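Local coordinates for protein hydrogen peroxide-inducible genes activator (Corynebacterium glutamicum, PDB 6G1D) that senses hydrogen peroxide as a LysR-type transcription factor and probably activates genes for the oxidative stress response, at residues Gly105-Ala110 with Arg280-Val285; Pro112-Ser117 with Gln304-Glu309; Lys6-Thr11 with Val46-Gly51; Leu15-Thr20 with Thr32-Ser37. The protein carries 1 engineered substitution. One frame throughout, in Å; residues are numbered along the deposited sequence.

Contact 1 (Gly105-Ala110 with Arg280-Val285); sequences GIIPTA and RRIGLV. With SO4 (sulfate ion), chain M.
With chi1 at 68°, Thr109 holds OG1 between its backbone N and carbonyl carbon, where Arg280 NH1 reaches it, and the arginine chain, extended from CG to NE, carries its guanidinium across to the loop. The grip is end-on and double. NH1 donates to Thr109 OG1 at 2.8 Å, in the guanidinium plane, while NH2 donates to Thr109 O at 2.9 Å, reaching it from above the carbonyl plane. Hydroxyl and carbonyl of one residue thus fix the rotation of the cation, and NH2 also forms a salt bridge with Glu172. Apolar groups from the two segments approach as well: Ile282 CD1 lies 3.6 Å above one guanidinium face, offset toward the rim, Ile107 CD1 meets Arg280 NH1 obliquely at 4.0 Å, and the methyl of Ala110 sits near NH2. A buried arginine suits this place because its charge and N-H groups find partners within the protein. Thr109 also meets the sulfate: its N donates to O1 at 2.9 Å; the approach of OG1 to the same oxygen is so short that its length is doubtful. The sulfate is also bound by His207 and by the backbone N of Ser208, the engineered replacement of a cysteine, and of Leu209. This loop between strand 100-106 and helix 111-125 lies as in the ligand cleft of periplasmic-binding-protein-like domains, consistent with a place at the peroxide-sensing site.

Contact 2 (Pro112-Ser117 with Gln304-Glu309); sequences PYILPS and QRAFQE
Two helices of the LysR regulatory domain, 111-125 and 293-316, cross here at 107°, their local axes 8.3 Å apart, with Ile114 and Ser117 of the first meeting Ala306, Phe307 and Glu309 of the second. Ala306 makes the close approach possible: its methyl is small enough to fit between Ile114 CD1, 3.7 Å from Ala306 CB, and Ser117 CB, 3.8 Å from the same methyl. In Ile114, CG1 anti to the backbone N (chi1 -158°) combines with chi2 of 74° to turn CD1 onto the helix backbone itself, ending 3.3 Å from Phe307 N. It also meets Phe307 CB at 3.8 Å, although the ring of that residue is directed elsewhere and stacks with Tyr170. At the outer margin, the extended Glu309 brings OE1 within 3.3 Å of Ser117 OG, a weak hydrogen bond donated by the serine, whose hydroxyl also lies alongside Glu309 CB. Elsewhere helix 111-125 meets a second subunit, where Pro112 O accepts a hydrogen bond from Gln242 of that chain. The chemistry is graded from inside to outside: branched and small apolar groups fill the buried crossing, and a serine and a glutamate suit its exposed margin, where a long bond probably adds little beside the hydrophobic contact.

Contact 3 (Lys6-Thr11 with Val46-Gly51); sequences KEYRPT and VALETG
The CA atoms of Tyr8 and Gly51 come within 5.7 Å of each other as the irregular N-terminal segment 6-11 packs against helix 38-52, and those of Pro10 and Leu48 within 6.4 Å. Glycine suits this point because the tyrosine ring lies directly on the helix backbone: Gly51 CA sits over the ring face, 3.5 Å from the Tyr8 centroid and 18° off the normal, a CH-pi contact. A chi1 of 173° turns the Tyr8 ring away from its own N and over the helix, and its opposite face is covered by Pro10 N, offset toward the rim. The phenol end continues to Leu48, where OH lies 3.2 Å from CD1; its polar partner is Gln14 OE1, to which it is hydrogen-bonded. Leu48 CD1 also meets Pro10 CB at 3.8 Å, so one methyl fills the corner between the aromatic and the proline. Arg9 NH1 ties the segment to itself, donating to Lys6 O at 3.0 Å and to Tyr8 O at 2.8 Å, both acceptors near the guanidinium plane. Thr11 then N-caps helix 12-24. The N-terminal segment thus packs against helix 38-52 just before helix 12-24 begins; Leu48 also packs on Phe18 of that helix, and Pro10 meets Phe87 of the third subunit.

Contact 4 (Leu15-Thr20 with Thr32-Ser37); sequences LRTFVT and TKLSIS
Leu34 thrusts its branched end at Thr20, the two side chains meeting tip to tip: in the Thr20 conformer modelled here, CD2 lies 3.7 Å from Thr20 OG1, and CD1 is 3.9 Å from Thr20 CG2. With chi1 at -63°, the leucine CG lies beside its backbone N and opposite the carbonyl carbon, and both methyls face helix 12-24. Its CD1 continues over the helix surface to Thr17 CA at 3.8 Å, the leucine crossing the Thr17 side chain at about a right angle. Threonine suits this face because its hydroxyl can be satisfied by its own helix: in the same conformer Thr20 OG1 donates to Arg16 O at 2.8 Å, from above the carbonyl plane, and that oxygen also accepts from Thr20 N. The leucine methyls rest against both the methyl and the already bonded hydroxyl, and no hydrogen bond joins the two segments. The margins are looser, with Lys33 CB 4.2 Å from Thr20 CG2; the amine of Lys33 goes instead to Glu196 of the second subunit. Ser35 takes positive phi in a Schellman motif after helix 27-33, and Ser37 then N-caps helix 38-52, against whose Leu41 both Leu34 and Thr17 pack. Helices 27-33 and 38-52, joined by this turn, form the helix-turn-helix of the LysR DNA-binding domain, and Leu34 in the turn packs it on helix 12-24.

Contacts 1 and 2 share the regulatory domain and contacts 3 and 4 the region of the helix-turn-helix, with centres more than 40 Å apart between the pairs. The first pair joins consecutive elements: strand 100-106 is followed by helix 111-125, and strand 267-287 by helix 293-316; Ile106 CD1 touches Leu115 CD2 between them. Both are buried, yet contact 1 is a charged donor hydrogen-bonded to neutral acceptors, beside an anion site, whereas contact 2 is chiefly apolar. In the second pair, Leu48 and Phe18 join contact 3, a buried aromatic-on-glycine contact, to contact 4, a surface contact of leucine methyls against threonine side chains. Both also touch the third subunit.

Contact 1 (Gly105-Ala110 with Arg280-Val285)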
loop_
_atom_site.group_PDB
_atom_site.type_symbol
_atom_site.label_atom_id
_atom_site.label_comp_id
_atom_site.label_asym_id
_atom_site.label_seq_id
_atom_site.Cartn_x
_atom_site.Cartn_y
_atom_site.Cartn_z
ATOM N N GLY B 105 16.475 -9.971 -11.372
ATOM C CA GLY B 105 15.044 -9.703 -11.330
ATOM C C GLY B 105 14.391 -10.625 -12.350
ATOM O O GLY B 105 14.930 -10.817 -13.440
ATOM N N ILE B 106 13.245 -11.212 -11.993
ATOM C CA ILE B 106 12.504 -12.036 -12.946
ATOM C C ILE B 106 11.015 -11.797 -12.791
ATOM O O ILE B 106 10.525 -11.742 -11.674
ATOM C CB ILE B 106 12.760 -13.537 -12.751
ATOM C CG1 ILE B 106 14.252 -13.850 -12.600
ATOM C CG2 ILE B 106 12.159 -14.333 -13.902
ATOM C CD1 ILE B 106 14.574 -15.318 -12.289
ATOM N N ILE B 107 10.318 -11.707 -13.925
ATOM C CA ILE B 107 8.863 -11.569 -13.935
ATOM C C ILE B 107 8.152 -12.826 -13.363
ATOM O O ILE B 107 8.655 -13.958 -13.515
ATOM C CB ILE B 107 8.324 -11.213 -15.334
ATOM C CG1 ILE B 107 8.639 -12.295 -16.368
ATOM C CG2 ILE B 107 8.875 -9.865 -15.802
ATOM C CD1 ILE B 107 7.953 -12.074 -17.691
ATOM N N PRO B 108 7.015 -12.632 -12.669
ATOM C CA PRO B 108 6.408 -13.746 -11.932
ATOM C C PRO B 108 5.893 -14.919 -12.767
ATOM O O PRO B 108 5.760 -16.017 -12.228
ATOM C CB PRO B 108 5.222 -13.105 -11.202
ATOM C CG PRO B 108 5.398 -11.647 -11.288
ATOM C CD PRO B 108 6.371 -11.334 -12.361
ATOM N N THR B 109 5.578 -14.687 -14.041
ATOM C CA THR B 109 5.134 -15.754 -14.924
ATOM C C THR B 109 6.281 -16.452 -15.664
ATOM O O THR B 109 6.011 -17.261 -16.539
ATOM C CB THR B 109 4.080 -15.266 -15.956
ATOM O OG1 THR B 109 4.681 -14.367 -16.890
ATOM C CG2 THR B 109 2.896 -14.617 -15.239
ATOM N N ALA B 110 7.531 -16.093 -15.360
ATOM C CA ALA B 110 8.688 -16.874 -15.776
ATOM C C ALA B 110 9.470 -17.473 -14.609
ATOM O O ALA B 110 9.922 -18.628 -14.713
ATOM C CB ALA B 110 9.604 -16.046 -16.645
ATOM N N ARG B 280 5.702 -15.356 -26.495
ATOM C CA ARG B 280 6.309 -14.116 -25.965
ATOM C C ARG B 280 7.803 -14.209 -26.161
ATOM O O ARG B 280 8.361 -15.322 -26.152
ATOM C CB ARG B 280 5.983 -13.934 -24.501
ATOM C CG ARG B 280 6.514 -15.028 -23.601
ATOM C CD ARG B 280 6.131 -14.780 -22.190
ATOM N NE ARG B 280 6.618 -15.820 -21.303
ATOM C CZ ARG B 280 6.396 -15.828 -19.996
ATOM N NH1 ARG B 280 5.693 -14.847 -19.420
ATOM N NH2 ARG B 280 6.878 -16.810 -19.259
ATOM N N ARG B 281 8.447 -13.064 -26.376
ATOM C CA ARG B 281 9.902 -13.008 -26.493
ATOM C C ARG B 281 10.471 -12.623 -25.144
ATOM O O ARG B 281 10.170 -11.535 -24.634
ATOM C CB ARG B 281 10.339 -12.036 -27.593
ATOM C CG ARG B 281 11.856 -11.913 -27.707
ATOM C CD ARG B 281 12.279 -11.535 -29.104
ATOM N NE ARG B 281 12.324 -12.695 -30.002
ATOM C CZ ARG B 281 12.396 -12.617 -31.333
ATOM N NH1 ARG B 281 12.319 -11.459 -31.970
ATOM N NH2 ARG B 281 12.456 -13.749 -32.036
ATOM N N ILE B 282 11.269 -13.511 -24.571
ATOM C CA ILE B 282 11.924 -13.290 -23.302
ATOM C C ILE B 282 13.358 -12.858 -23.565
ATOM O O ILE B 282 14.011 -13.317 -24.525
ATOM C CB ILE B 282 11.906 -14.571 -22.448
ATOM C CG1 ILE B 282 10.484 -14.939 -22.093
ATOM C CG2 ILE B 282 12.691 -14.384 -21.155
ATOM C CD1 ILE B 282 9.733 -13.909 -21.238
ATOM N N GLY B 283 13.819 -11.947 -22.723
ATOM C CA GLY B 283 15.132 -11.328 -22.873
ATOM C C GLY B 283 15.738 -10.959 -21.533
ATOM O O GLY B 283 15.046 -10.904 -20.488
ATOM N N LEU B 284 17.030 -10.672 -21.570
ATOM C CA LEU B 284 17.762 -10.251 -20.397
ATOM C C LEU B 284 18.047 -8.757 -20.563
ATOM O O LEU B 284 18.598 -8.344 -21.578
ATOM C CB LEU B 284 19.058 -11.069 -20.280
ATOM C CG LEU B 284 19.741 -10.963 -18.943
ATOM C CD1 LEU B 284 18.843 -11.435 -17.801
ATOM C CD2 LEU B 284 21.036 -11.784 -18.942
ATOM N N VAL B 285 17.628 -7.965 -19.598
ATOM C CA VAL B 285 17.728 -6.511 -19.695
ATOM C C VAL B 285 18.723 -6.033 -18.643
ATOM O O VAL B 285 18.676 -6.497 -17.493
ATOM C CB VAL B 285 16.332 -5.848 -19.496
ATOM C CG1 VAL B 285 16.419 -4.336 -19.639
ATOM C CG2 VAL B 285 15.352 -6.370 -20.510
HETATM S S SO4 M . 4.322 -11.093 -15.722
HETATM O O1 SO4 M . 5.364 -12.390 -15.781
HETATM O O2 SO4 M . 4.958 -9.523 -15.936
HETATM O O3 SO4 M . 3.215 -11.500 -16.900
HETATM O O4 SO4 M . 3.706 -11.173 -14.230
#

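Contact 2 (Pro112-Ser117 with Gln304-Glu309)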
loop_
_atom_site.group_PDB
_atom_site.type_symbol
_atom_site.label_atom_id
_atom_site.label_comp_id
_atom_site.label_asym_id
_atom_site.label_seq_id
_atom_site.Cartn_x
_atom_site.Cartn_y
_atom_site.Cartn_z
ATOM N N PRO B 112 9.185 -18.946 -11.370
ATOM C CA PRO B 112 9.114 -20.253 -10.746
ATOM C C PRO B 112 9.436 -21.396 -11.710
ATOM O O PRO B 112 9.813 -22.458 -11.256
ATOM C CB PRO B 112 7.677 -20.304 -10.228
ATOM C CG PRO B 112 6.929 -19.310 -11.090
ATOM C CD PRO B 112 7.894 -18.229 -11.343
ATOM N N TYR B 113 9.331 -21.165 -13.013
ATOM C CA TYR B 113 9.443 -22.199 -14.025
ATOM C C TYR B 113 10.847 -22.291 -14.597
ATOM O O TYR B 113 11.278 -23.369 -15.025
ATOM C CB TYR B 113 8.408 -21.962 -15.118
ATOM C CG TYR B 113 7.061 -21.590 -14.558
ATOM C CD1 TYR B 113 6.424 -20.457 -14.984
ATOM C CD2 TYR B 113 6.446 -22.344 -13.561
ATOM C CE1 TYR B 113 5.196 -20.066 -14.434
ATOM C CE2 TYR B 113 5.223 -21.983 -13.035
ATOM C CZ TYR B 113 4.622 -20.810 -13.480
ATOM O OH TYR B 113 3.414 -20.388 -12.981
ATOM N N ILE B 114 11.583 -21.181 -14.572
ATOM C CA ILE B 114 12.964 -21.158 -15.031
ATOM C C ILE B 114 13.954 -21.429 -13.869
ATOM O O ILE B 114 15.065 -21.957 -14.102
ATOM C CB ILE B 114 13.282 -19.838 -15.769
ATOM C CG1 ILE B 114 14.508 -19.992 -16.708
ATOM C CG2 ILE B 114 13.432 -18.673 -14.815
ATOM C CD1 ILE B 114 14.226 -20.785 -17.990
ATOM N N LEU B 115 13.571 -21.092 -12.634
ATOM C CA LEU B 115 14.510 -21.147 -11.512
ATOM C C LEU B 115 15.117 -22.529 -11.241
ATOM O O LEU B 115 16.298 -22.614 -10.971
ATOM C CB LEU B 115 13.895 -20.632 -10.213
ATOM C CG LEU B 115 13.868 -19.113 -10.060
ATOM C CD1 LEU B 115 12.988 -18.729 -8.865
ATOM C CD2 LEU B 115 15.208 -18.468 -9.991
ATOM N N PRO B 116 14.308 -23.607 -11.281
ATOM C CA PRO B 116 14.961 -24.869 -10.895
ATOM C C PRO B 116 16.179 -25.198 -11.732
ATOM O O PRO B 116 17.225 -25.507 -11.161
ATOM C CB PRO B 116 13.858 -25.922 -11.031
ATOM C CG PRO B 116 12.603 -25.128 -10.807
ATOM C CD PRO B 116 12.854 -23.773 -11.447
ATOM N N SER B 117 16.060 -25.091 -13.051
ATOM C CA SER B 117 17.175 -25.412 -13.958
ATOM C C SER B 117 18.257 -24.363 -13.886
ATOM O O SER B 117 19.446 -24.699 -13.873
ATOM C CB SER B 117 16.728 -25.598 -15.414
ATOM O OG SER B 117 15.810 -26.649 -15.544
ATOM N N GLN B 304 19.197 -19.563 -21.511
ATOM C CA GLN B 304 18.753 -20.276 -22.701
ATOM C C GLN B 304 18.778 -21.788 -22.502
ATOM O O GLN B 304 17.848 -22.511 -22.962
ATOM C CB GLN B 304 19.581 -19.895 -23.909
ATOM C CG GLN B 304 19.361 -18.428 -24.341
ATOM C CD GLN B 304 20.330 -18.037 -25.433
ATOM O OE1 GLN B 304 21.543 -18.330 -25.347
ATOM N NE2 GLN B 304 19.811 -17.413 -26.475
ATOM N N ARG B 305 19.808 -22.277 -21.793
ATOM C CA ARG B 305 19.877 -23.695 -21.469
ATOM C C ARG B 305 18.787 -24.089 -20.472
ATOM O O ARG B 305 18.139 -25.120 -20.635
ATOM C CB ARG B 305 21.280 -24.089 -20.952
ATOM C CG ARG B 305 22.382 -24.006 -21.989
ATOM C CD ARG B 305 23.768 -24.091 -21.355
ATOM N NE ARG B 305 23.882 -25.258 -20.471
ATOM C CZ ARG B 305 24.751 -25.381 -19.464
ATOM N NH1 ARG B 305 25.632 -24.417 -19.165
ATOM N NH2 ARG B 305 24.745 -26.484 -18.721
ATOM N N ALA B 306 18.588 -23.273 -19.454
ATOM C CA ALA B 306 17.525 -23.510 -18.475
ATOM C C ALA B 306 16.149 -23.600 -19.096
ATOM O O ALA B 306 15.351 -24.451 -18.720
ATOM C CB ALA B 306 17.536 -22.414 -17.383
ATOM N N PHE B 307 15.877 -22.741 -20.061
ATOM C CA PHE B 307 14.602 -22.756 -20.761
ATOM C C PHE B 307 14.437 -24.058 -21.550
ATOM O O PHE B 307 13.351 -24.641 -21.556
ATOM C CB PHE B 307 14.438 -21.545 -21.684
ATOM C CG PHE B 307 13.163 -21.565 -22.476
ATOM C CD1 PHE B 307 11.937 -21.470 -21.822
ATOM C CD2 PHE B 307 13.177 -21.725 -23.863
ATOM C CE1 PHE B 307 10.742 -21.515 -22.536
ATOM C CE2 PHE B 307 11.995 -21.757 -24.586
ATOM C CZ PHE B 307 10.780 -21.651 -23.926
ATOM N N GLN B 308 15.492 -24.495 -22.234
ATOM C CA GLN B 308 15.438 -25.777 -22.981
ATOM C C GLN B 308 15.102 -26.949 -22.066
ATOM O O GLN B 308 14.348 -27.832 -22.451
ATOM C CB GLN B 308 16.740 -26.063 -23.743
ATOM C CG GLN B 308 16.950 -25.185 -24.979
ATOM C CD GLN B 308 15.726 -25.149 -25.916
ATOM O OE1 GLN B 308 15.281 -26.182 -26.429
ATOM N NE2 GLN B 308 15.166 -23.951 -26.122
ATOM N N GLU B 309 15.660 -26.940 -20.856
ATOM C CA GLU B 309 15.344 -27.936 -19.856
ATOM C C GLU B 309 13.905 -27.817 -19.327
ATOM O O GLU B 309 13.257 -28.811 -19.080
ATOM C CB GLU B 309 16.356 -27.844 -18.710
ATOM C CG GLU B 309 17.741 -28.320 -19.146
ATOM C CD GLU B 309 18.830 -28.108 -18.102
ATOM O OE1 GLU B 309 18.534 -27.965 -16.873
ATOM O OE2 GLU B 309 20.011 -28.145 -18.518
#

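Contact 3 (Lys6-Thr11 with Val46-Gly51)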
loop_
_atom_site.group_PDB
_atom_site.type_symbol
_atom_site.label_atom_id
_atom_site.label_comp_id
_atom_site.label_asym_id
_atom_site.label_seq_id
_atom_site.Cartn_x
_atom_site.Cartn_y
_atom_site.Cartn_z
ATOM N N LYS B 6 44.072 8.334 21.908
ATOM C CA LYS B 6 44.088 9.097 20.652
ATOM C C LYS B 6 44.456 8.291 19.399
ATOM O O LYS B 6 43.826 8.427 18.364
ATOM C CB LYS B 6 45.102 10.241 20.776
ATOM C CG LYS B 6 45.071 11.276 19.662
ATOM C CD LYS B 6 45.860 12.526 20.071
ATOM C CE LYS B 6 46.497 13.189 18.869
ATOM N NZ LYS B 6 47.490 12.299 18.201
ATOM N N GLU B 7 45.472 7.449 19.497
ATOM C CA GLU B 7 45.903 6.622 18.369
ATOM C C GLU B 7 45.085 5.336 18.181
ATOM O O GLU B 7 45.240 4.646 17.206
ATOM C CB GLU B 7 47.388 6.283 18.463
ATOM C CG GLU B 7 48.298 7.248 17.726
ATOM C CD GLU B 7 49.440 6.532 17.024
ATOM O OE1 GLU B 7 49.451 5.278 17.031
ATOM O OE2 GLU B 7 50.327 7.213 16.458
ATOM N N TYR B 8 44.252 5.016 19.151
ATOM C CA TYR B 8 43.393 3.850 19.086
ATOM C C TYR B 8 42.380 3.850 17.930
ATOM O O TYR B 8 41.668 4.814 17.720
ATOM C CB TYR B 8 42.687 3.622 20.421
ATOM C CG TYR B 8 41.659 2.531 20.347
ATOM C CD1 TYR B 8 42.035 1.168 20.324
ATOM C CD2 TYR B 8 40.309 2.853 20.236
ATOM C CE1 TYR B 8 41.076 0.179 20.216
ATOM C CE2 TYR B 8 39.341 1.870 20.149
ATOM C CZ TYR B 8 39.710 0.544 20.125
ATOM O OH TYR B 8 38.744 -0.427 20.019
ATOM N N ARG B 9 42.361 2.743 17.181
ATOM C CA ARG B 9 41.416 2.527 16.088
ATOM C C ARG B 9 40.742 1.194 16.354
ATOM O O ARG B 9 41.426 0.221 16.528
ATOM C CB ARG B 9 42.127 2.484 14.735
ATOM C CG ARG B 9 42.831 3.780 14.347
ATOM C CD ARG B 9 41.837 4.929 14.129
ATOM N NE ARG B 9 42.495 6.219 13.868
ATOM C CZ ARG B 9 42.872 7.116 14.795
ATOM N NH1 ARG B 9 42.658 6.934 16.101
ATOM N NH2 ARG B 9 43.475 8.232 14.406
ATOM N N PRO B 10 39.398 1.151 16.410
ATOM C CA PRO B 10 38.759 -0.154 16.624
ATOM C C PRO B 10 38.998 -1.108 15.459
ATOM O O PRO B 10 39.196 -0.676 14.318
ATOM C CB PRO B 10 37.256 0.162 16.762
ATOM C CG PRO B 10 37.097 1.565 16.418
ATOM C CD PRO B 10 38.443 2.256 16.494
ATOM N N THR B 11 39.046 -2.392 15.775
ATOM C CA THR B 11 39.132 -3.417 14.749
ATOM C C THR B 11 37.736 -3.917 14.430
ATOM O O THR B 11 36.812 -3.792 15.238
ATOM C CB THR B 11 39.973 -4.614 15.231
ATOM O OG1 THR B 11 39.349 -5.150 16.396
ATOM C CG2 THR B 11 41.382 -4.178 15.574
ATOM N N VAL B 46 36.516 -5.061 26.420
ATOM C CA VAL B 46 37.228 -4.124 27.315
ATOM C C VAL B 46 38.274 -3.317 26.530
ATOM O O VAL B 46 38.463 -2.153 26.792
ATOM C CB VAL B 46 37.857 -4.862 28.553
ATOM C CG1 VAL B 46 38.857 -4.005 29.321
ATOM C CG2 VAL B 46 36.753 -5.366 29.478
ATOM N N ALA B 47 38.924 -3.921 25.550
ATOM C CA ALA B 47 39.850 -3.196 24.662
ATOM C C ALA B 47 39.108 -2.110 23.887
ATOM O O ALA B 47 39.604 -0.989 23.755
ATOM C CB ALA B 47 40.560 -4.149 23.701
ATOM N N LEU B 48 37.915 -2.439 23.389
ATOM C CA LEU B 48 37.076 -1.468 22.706
ATOM C C LEU B 48 36.658 -0.329 23.653
ATOM O O LEU B 48 36.792 0.841 23.320
ATOM C CB LEU B 48 35.849 -2.155 22.094
ATOM C CG LEU B 48 34.898 -1.280 21.278
ATOM C CD1 LEU B 48 35.571 -0.612 20.098
ATOM C CD2 LEU B 48 33.746 -2.142 20.781
ATOM N N GLU B 49 36.144 -0.742 24.798
ATOM C CA GLU B 49 35.683 0.300 25.775
ATOM C C GLU B 49 36.806 1.268 26.406
ATOM O O GLU B 49 36.788 2.543 26.442
ATOM C CB GLU B 49 34.984 -0.384 26.938
ATOM C CG GLU B 49 33.679 -1.051 26.538
ATOM C CD GLU B 49 32.985 -1.742 27.704
ATOM O OE1 GLU B 49 31.777 -1.474 27.854
ATOM O OE2 GLU B 49 33.633 -2.519 28.478
ATOM N N THR B 50 37.955 0.624 26.583
ATOM C CA THR B 50 39.117 1.372 27.037
ATOM C C THR B 50 39.659 2.270 25.940
ATOM O O THR B 50 39.946 3.437 26.184
ATOM C CB THR B 50 40.240 0.428 27.474
ATOM O OG1 THR B 50 39.751 -0.412 28.499
ATOM C CG2 THR B 50 41.495 1.201 27.982
ATOM N N GLY B 51 39.774 1.734 24.731
ATOM C CA GLY B 51 40.236 2.501 23.582
ATOM C C GLY B 51 39.366 3.712 23.299
ATOM O O GLY B 51 39.864 4.793 23.011
#

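Contact 4 (Leu15-Thr20 with Thr32-Ser37)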
loop_
_atom_site.group_PDB
_atom_site.type_symbol
_atom_site.label_atom_id
_atom_site.label_comp_id
_atom_site.label_asym_id
_atom_site.label_seq_id
_atom_site.Cartn_x
_atom_site.Cartn_y
_atom_site.Cartn_z
ATOM N N LEU B 15 34.399 -4.720 16.948
ATOM C CA LEU B 15 33.043 -4.321 16.621
ATOM C C LEU B 15 32.112 -5.515 16.564
ATOM O O LEU B 15 30.970 -5.406 17.038
ATOM C CB LEU B 15 33.001 -3.515 15.326
ATOM C CG LEU B 15 33.693 -2.125 15.395
ATOM C CD1 LEU B 15 33.568 -1.443 14.036
ATOM C CD2 LEU B 15 33.096 -1.262 16.470
ATOM N N ARG B 16 32.568 -6.644 15.992
ATOM C CA ARG B 16 31.742 -7.866 15.965
ATOM C C ARG B 16 31.409 -8.298 17.384
ATOM O O ARG B 16 30.261 -8.607 17.694
ATOM C CB ARG B 16 32.418 -9.013 15.205
ATOM C CG ARG B 16 32.402 -8.759 13.691
ATOM C CD ARG B 16 32.736 -9.896 12.746
ATOM N NE ARG B 16 34.164 -9.983 12.426
ATOM C CZ ARG B 16 34.804 -9.443 11.375
ATOM N NH1 ARG B 16 34.186 -8.732 10.408
ATOM N NH2 ARG B 16 36.120 -9.668 11.261
ATOM N N THR B 17 32.392 -8.280 18.274
ATOM C CA THR B 17 32.132 -8.596 19.669
ATOM C C THR B 17 31.067 -7.708 20.282
ATOM O O THR B 17 30.150 -8.196 20.929
ATOM C CB THR B 17 33.427 -8.553 20.522
ATOM O OG1 THR B 17 34.206 -9.690 20.239
ATOM C CG2 THR B 17 33.130 -8.552 22.015
ATOM N N PHE B 18 31.204 -6.408 20.098
ATOM C CA PHE B 18 30.211 -5.463 20.646
ATOM C C PHE B 18 28.800 -5.742 20.113
ATOM O O PHE B 18 27.842 -5.813 20.867
ATOM C CB PHE B 18 30.650 -4.022 20.297
ATOM C CG PHE B 18 29.625 -2.967 20.539
ATOM C CD1 PHE B 18 28.864 -2.945 21.710
ATOM C CD2 PHE B 18 29.435 -1.945 19.605
ATOM C CE1 PHE B 18 27.945 -1.940 21.925
ATOM C CE2 PHE B 18 28.494 -0.969 19.821
ATOM C CZ PHE B 18 27.762 -0.979 20.980
ATOM N N VAL B 19 28.686 -5.873 18.810
ATOM C CA VAL B 19 27.379 -6.021 18.159
ATOM C C VAL B 19 26.735 -7.355 18.605
ATOM O O VAL B 19 25.553 -7.393 18.937
ATOM C CB VAL B 19 27.541 -5.908 16.631
ATOM C CG1 VAL B 19 26.336 -6.425 15.883
ATOM C CG2 VAL B 19 27.842 -4.463 16.241
ATOM N N THR B 20 27.562 -8.374 18.606
ATOM C CA THR B 20 27.092 -9.685 19.053
ATOM C C THR B 20 26.514 -9.817 20.563
ATOM O O THR B 20 25.411 -10.251 20.999
ATOM C CB THR B 20 28.205 -10.704 18.862
ATOM O OG1 THR B 20 28.498 -10.809 17.476
ATOM C CG2 THR B 20 27.769 -12.029 19.350
ATOM N N THR B 32 29.980 -18.080 22.136
ATOM C CA THR B 32 29.752 -19.306 21.325
ATOM C C THR B 32 29.398 -18.894 19.898
ATOM O O THR B 32 29.852 -19.517 18.960
ATOM C CB THR B 32 28.664 -20.211 21.920
ATOM O OG1 THR B 32 27.435 -19.484 21.998
ATOM C CG2 THR B 32 29.049 -20.700 23.319
ATOM N N LYS B 33 28.629 -17.824 19.740
ATOM C CA LYS B 33 28.298 -17.331 18.384
ATOM C C LYS B 33 29.545 -16.976 17.570
ATOM O O LYS B 33 29.594 -17.205 16.387
ATOM C CB LYS B 33 27.333 -16.135 18.427
ATOM C CG LYS B 33 26.753 -15.833 17.068
ATOM C CD LYS B 33 25.394 -15.176 17.155
ATOM C CE LYS B 33 24.797 -14.978 15.763
ATOM N NZ LYS B 33 23.328 -14.774 15.837
ATOM N N LEU B 34 30.553 -16.414 18.234
ATOM C CA LEU B 34 31.808 -15.992 17.592
ATOM C C LEU B 34 32.904 -17.035 17.631
ATOM O O LEU B 34 34.011 -16.776 17.151
ATOM C CB LEU B 34 32.307 -14.682 18.268
ATOM C CG LEU B 34 31.317 -13.476 18.082
ATOM C CD1 LEU B 34 31.667 -12.320 18.982
ATOM C CD2 LEU B 34 31.304 -13.051 16.610
ATOM N N SER B 35 32.614 -18.224 18.171
ATOM C CA SER B 35 33.595 -19.308 18.304
ATOM C C SER B 35 34.853 -18.885 19.074
ATOM O O SER B 35 35.964 -19.203 18.678
ATOM C CB SER B 35 33.964 -19.885 16.935
ATOM O OG SER B 35 32.807 -20.258 16.222
ATOM N N ILE B 36 34.663 -18.160 20.172
ATOM C CA ILE B 36 35.764 -17.778 21.057
ATOM C C ILE B 36 35.369 -18.048 22.485
ATOM O O ILE B 36 34.198 -18.241 22.787
ATOM C CB ILE B 36 36.154 -16.282 20.895
ATOM C CG1 ILE B 36 34.961 -15.353 21.232
ATOM C CG2 ILE B 36 36.695 -16.036 19.492
ATOM C CD1 ILE B 36 35.262 -13.881 20.952
ATOM N N SER B 37 36.353 -18.026 23.366
ATOM C CA SER B 37 36.112 -18.186 24.798
ATOM C C SER B 37 35.520 -16.912 25.394
ATOM O O SER B 37 35.651 -15.833 24.824
ATOM C CB SER B 37 37.444 -18.493 25.496
ATOM O OG SER B 37 38.285 -17.337 25.461
#